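PDB 2J8H: titin from Homo sapiens, which serves as a giant elastic protein of muscle, here represented by two tandem A-band immunoglobulin domains in a rigid arrangement, and probably also acts as a serine/threonine protein kinase. Local coordinates for residues M3-K8 with A81-G86; P34-Y39 with Y77-T82. All blocks are in the same frame, centred on the assembly; numbering follows the deposited sequence.

Interaction 1: M3-K8 with A81-G86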
# COMPACT_ATOMS: atom_id res chain seq x y z
N MET A 3 42.45 9.57 -1.16
CA MET A 3 42.30 10.94 -1.71
C MET A 3 41.26 10.90 -2.84
O MET A 3 40.19 11.45 -2.64
CB MET A 3 43.61 11.50 -2.20
CG MET A 3 44.65 11.79 -1.08
SD MET A 3 44.35 13.43 -0.35
CE MET A 3 44.77 13.15 1.38
N ALA A 4 41.55 10.25 -3.98
CA ALA A 4 40.55 10.12 -5.07
C ALA A 4 39.33 9.33 -4.60
O ALA A 4 39.47 8.49 -3.72
CB ALA A 4 41.15 9.44 -6.27
N PRO A 5 38.15 9.56 -5.21
CA PRO A 5 36.95 8.86 -4.75
C PRO A 5 37.00 7.36 -4.94
O PRO A 5 37.60 6.88 -5.91
CB PRO A 5 35.85 9.45 -5.62
CG PRO A 5 36.41 10.72 -6.19
CD PRO A 5 37.85 10.44 -6.36
N HIS A 6 36.38 6.62 -4.03
CA HIS A 6 36.29 5.16 -4.10
C HIS A 6 34.94 4.75 -3.53
O HIS A 6 34.41 5.41 -2.66
CB HIS A 6 37.43 4.55 -3.30
CG HIS A 6 37.47 3.05 -3.31
ND1 HIS A 6 37.91 2.32 -4.39
CD2 HIS A 6 37.23 2.15 -2.32
CE1 HIS A 6 37.89 1.03 -4.09
NE2 HIS A 6 37.49 0.90 -2.84
N PHE A 7 34.36 3.69 -4.08
CA PHE A 7 33.15 3.08 -3.53
C PHE A 7 33.57 2.00 -2.56
O PHE A 7 34.00 0.93 -2.97
CB PHE A 7 32.25 2.54 -4.64
CG PHE A 7 31.62 3.61 -5.43
CD1 PHE A 7 32.10 3.94 -6.68
CD2 PHE A 7 30.62 4.38 -4.89
CE1 PHE A 7 31.55 4.98 -7.40
CE2 PHE A 7 30.06 5.40 -5.60
CZ PHE A 7 30.56 5.72 -6.87
N LYS A 8 33.54 2.34 -1.27
CA LYS A 8 33.84 1.39 -0.19
C LYS A 8 32.73 0.34 -0.15
O LYS A 8 32.96 -0.83 0.09
CB LYS A 8 33.91 2.14 1.14
CG LYS A 8 34.27 1.33 2.36
CD LYS A 8 35.72 1.04 2.40
CE LYS A 8 36.11 0.23 3.61
NZ LYS A 8 37.48 -0.35 3.43
N ALA A 81 31.01 9.56 -8.18
CA ALA A 81 31.64 10.27 -7.07
C ALA A 81 32.85 11.00 -7.62
O ALA A 81 33.68 10.39 -8.27
CB ALA A 81 32.07 9.27 -5.97
N THR A 82 32.94 12.30 -7.33
CA THR A 82 33.97 13.15 -7.89
C THR A 82 34.58 14.05 -6.82
O THR A 82 33.86 14.66 -6.02
CB THR A 82 33.36 14.07 -8.96
OG1 THR A 82 32.70 13.29 -9.96
CG2 THR A 82 34.40 14.96 -9.62
N ASN A 83 35.90 14.16 -6.83
CA ASN A 83 36.56 15.26 -6.14
C ASN A 83 37.71 15.71 -7.05
O ASN A 83 37.80 15.28 -8.19
CB ASN A 83 37.00 14.86 -4.72
CG ASN A 83 38.01 13.76 -4.69
OD1 ASN A 83 38.65 13.48 -5.70
ND2 ASN A 83 38.20 13.16 -3.51
N GLN A 84 38.60 16.56 -6.55
CA GLN A 84 39.59 17.16 -7.42
C GLN A 84 40.62 16.09 -7.80
O GLN A 84 41.38 16.26 -8.76
CB GLN A 84 40.23 18.39 -6.75
CG GLN A 84 39.16 19.46 -6.20
CD GLN A 84 38.45 20.37 -7.27
OE1 GLN A 84 37.55 19.93 -8.00
NE2 GLN A 84 38.85 21.64 -7.32
N GLY A 85 40.62 14.98 -7.07
CA GLY A 85 41.52 13.87 -7.33
C GLY A 85 41.04 12.87 -8.35
O GLY A 85 41.80 12.02 -8.80
N GLY A 86 39.77 12.92 -8.72
CA GLY A 86 39.26 11.98 -9.70
C GLY A 86 37.77 11.82 -9.67
O GLY A 86 37.09 12.37 -8.80
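Pro5 lays its ring against Ala81 and the hairpin end that follows it, and accounts for the greater part of what residues 3-8 bury here. Its CB meets Ala81 CB at 3.8 Å, while CG stands 3.2 Å from Gly86 O, with Ala81 O also close by, so the ring is lodged against two backbone carbonyls as well as a methyl. On its CD side the ring approaches the amide of Asn83, which it crosses obliquely, CD lying 3.2 Å from OD1.

Asn83 supplies the polar link. Its ND2 donates to Met3 O at 2.8 Å, with an N-H...O angle of 157°, and Met3 O lies within 10° of the amide plane; ND2 also donates to Pro32 O. The other end of the amide makes an Asx turn: OD1 accepts from Gly85 N at 2.8 Å, the donor standing above the carbonyl plane. CG sits between the backbone N and the carbonyl carbon (chi1 63°), which turns the amide back over the type I turn of residues 83-86. An alanine here, lacking the carboxamide, would probably leave Met3 O without this donor and Gly85 N without its acceptor, and tie the N-terminal segment less firmly to the turn.

In the immunoglobulin I-set sandwich this joins the loop 3-5 that leads into strand 6-7, an edge strand of one sheet, to the hairpin between strands 76-83 and 86-102 of the other. Backbone hydrogen bonds between Asn83 and Gly86 close that hairpin in both directions. Ala4 CB rests 3.7 Å from Gly85 O, beside the turn. Deeper in, Phe7 reaches between the sheets, placing CZ 4.0 Å from Ala81 CB, and its ring also packs on Cys26 and Val28 of strand 22-29.

Interaction 2: P34-Y39 with Y77-T82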
# COMPACT_ATOMS: atom_id res chain seq x y z
N PRO A 34 33.95 13.43 -1.71
CA PRO A 34 33.39 13.46 -3.05
C PRO A 34 31.95 13.90 -3.15
O PRO A 34 31.14 13.63 -2.25
CB PRO A 34 33.54 12.01 -3.52
CG PRO A 34 34.69 11.47 -2.70
CD PRO A 34 34.40 12.08 -1.34
N ILE A 35 31.65 14.54 -4.27
CA ILE A 35 30.31 14.98 -4.60
C ILE A 35 29.71 13.92 -5.50
O ILE A 35 30.37 13.40 -6.41
CB ILE A 35 30.36 16.33 -5.31
CG1 ILE A 35 30.96 17.38 -4.36
CG2 ILE A 35 28.99 16.72 -5.84
CD1 ILE A 35 31.06 18.73 -4.99
N VAL A 36 28.46 13.56 -5.22
CA VAL A 36 27.84 12.44 -5.85
C VAL A 36 26.69 12.89 -6.71
O VAL A 36 25.94 13.78 -6.34
CB VAL A 36 27.38 11.44 -4.81
CG1 VAL A 36 26.42 10.40 -5.42
CG2 VAL A 36 28.62 10.79 -4.16
N LYS A 37 26.58 12.29 -7.90
CA LYS A 37 25.47 12.51 -8.79
C LYS A 37 24.93 11.14 -9.15
O LYS A 37 25.66 10.14 -9.13
CB LYS A 37 25.92 13.26 -10.04
CG LYS A 37 26.32 14.71 -9.84
CD LYS A 37 26.71 15.43 -11.18
CE LYS A 37 28.13 15.11 -11.70
NZ LYS A 37 28.60 15.91 -12.97
N TRP A 38 23.64 11.10 -9.46
CA TRP A 38 22.94 9.88 -9.77
C TRP A 38 22.35 9.97 -11.16
O TRP A 38 21.92 11.06 -11.58
CB TRP A 38 21.78 9.72 -8.80
CG TRP A 38 22.19 9.43 -7.39
CD1 TRP A 38 22.43 10.33 -6.40
CD2 TRP A 38 22.39 8.14 -6.82
NE1 TRP A 38 22.75 9.68 -5.24
CE2 TRP A 38 22.74 8.33 -5.48
CE3 TRP A 38 22.31 6.83 -7.32
CZ2 TRP A 38 22.98 7.27 -4.62
CZ3 TRP A 38 22.56 5.78 -6.46
CH2 TRP A 38 22.89 6.01 -5.12
N TYR A 39 22.29 8.84 -11.86
CA TYR A 39 21.85 8.83 -13.25
C TYR A 39 20.95 7.64 -13.50
O TYR A 39 21.16 6.56 -12.93
CB TYR A 39 23.05 8.68 -14.19
CG TYR A 39 24.09 9.74 -13.99
CD1 TYR A 39 24.99 9.64 -12.94
CD2 TYR A 39 24.20 10.84 -14.86
CE1 TYR A 39 25.96 10.60 -12.73
CE2 TYR A 39 25.16 11.81 -14.62
CZ TYR A 39 26.04 11.67 -13.57
OH TYR A 39 27.00 12.60 -13.31
N TYR A 77 21.14 2.14 -13.51
CA TYR A 77 21.40 3.39 -12.82
C TYR A 77 22.89 3.47 -12.59
O TYR A 77 23.56 2.44 -12.51
CB TYR A 77 20.67 3.43 -11.48
CG TYR A 77 19.17 3.47 -11.67
CD1 TYR A 77 18.44 2.29 -11.93
CD2 TYR A 77 18.49 4.67 -11.65
CE1 TYR A 77 17.07 2.34 -12.13
CE2 TYR A 77 17.13 4.72 -11.88
CZ TYR A 77 16.42 3.55 -12.11
OH TYR A 77 15.06 3.65 -12.32
N GLN A 78 23.39 4.70 -12.53
CA GLN A 78 24.78 4.97 -12.22
C GLN A 78 24.84 5.96 -11.06
O GLN A 78 23.98 6.78 -10.89
CB GLN A 78 25.51 5.59 -13.41
CG GLN A 78 25.63 4.71 -14.64
CD GLN A 78 24.43 4.79 -15.56
OE1 GLN A 78 23.77 5.82 -15.67
NE2 GLN A 78 24.16 3.70 -16.28
N VAL A 79 25.87 5.81 -10.24
CA VAL A 79 26.22 6.79 -9.22
C VAL A 79 27.66 7.17 -9.49
O VAL A 79 28.51 6.31 -9.82
CB VAL A 79 26.05 6.23 -7.78
CG1 VAL A 79 26.95 5.07 -7.54
CG2 VAL A 79 26.24 7.35 -6.71
N ARG A 80 27.91 8.47 -9.42
CA ARG A 80 29.22 9.01 -9.70
C ARG A 80 29.74 9.76 -8.51
O ARG A 80 29.01 10.54 -7.92
CB ARG A 80 29.15 9.95 -10.91
CG ARG A 80 30.54 10.45 -11.33
CD ARG A 80 30.46 11.50 -12.43
NE ARG A 80 29.91 10.93 -13.66
CZ ARG A 80 29.72 11.61 -14.78
NH1 ARG A 80 30.06 12.89 -14.86
NH2 ARG A 80 29.20 11.00 -15.83
N ALA A 81 31.01 9.56 -8.18
CA ALA A 81 31.64 10.27 -7.07
C ALA A 81 32.85 11.00 -7.62
O ALA A 81 33.68 10.39 -8.27
CB ALA A 81 32.07 9.27 -5.97
N THR A 82 32.94 12.30 -7.33
CA THR A 82 33.97 13.15 -7.89
C THR A 82 34.58 14.05 -6.82
O THR A 82 33.86 14.66 -6.02
CB THR A 82 33.36 14.07 -8.96
OG1 THR A 82 32.70 13.29 -9.96
CG2 THR A 82 34.40 14.96 -9.62
O HOH W 1 30.14 13.36 -9.14
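Tyr77 begins the pairing with a CA-H...O contact, its CA 3.2 Å from Tyr39 O, and its hydroxyl is hydrogen-bonded to Asp73 O, the tyrosine corner found in immunoglobulin domains. Gln78 exchanges backbone hydrogen bonds with Tyr39; its OE1 lies 3.3 Å from Tyr39 CB and accepts from Gly42 N. Val79 turns inward. Its CG2, anti to the backbone N, stands 3.7 Å from the centroid of the six-membered ring of Trp38 and only 4° off the ring normal, a CH-pi contact over the face. The same methyl is tight against Val36 CG1, at 3.3 Å.

These antiparallel strands, 166° apart in direction, are the C and F strands of the I-set sandwich, and Trp38 is the core tryptophan of that fold. At Arg80, hydrogen-bonded through its backbone to Lys37, Tyr39 OH sits over the guanidinium face, 3.2 Å from Arg80 CZ, without a hydrogen bond; ring and guanidinium planes are 27° apart. Lys37 NZ lies 3.9 Å from Arg80 NH1, two like charges close together, their chains side by side. Ala81 CB adds contacts with Pro34 CB and Val36 CG2. Thr82 exchanges backbone hydrogen bonds with Ile35, while a water links its OG1 to Ile35 O; OG1 is also hydrogen-bonded to Ser87.

Overall arrangement
Both contacts lie in the first immunoglobulin domain, their centres about 10 Å apart, and both use strand 76-83, sharing Ala81 and Thr82. Along the chain, residues 3-8 come first and 34-39 second, before 77-82 and 81-86 follow as one overlapping run. Interaction 2 is pairing within a sheet, strand 35-40 beside 76-83, whereas interaction 1 brings the N-terminal loop and an edge strand of the other sheet onto the end of that same strand, tying the second layer to the first. They touch directly: Pro5 CB packs 3.7 Å from Pro34 CG. Interaction 1 is centred about 36 Å from the chain's centre, interaction 2 about 27 Å, nearer the second domain.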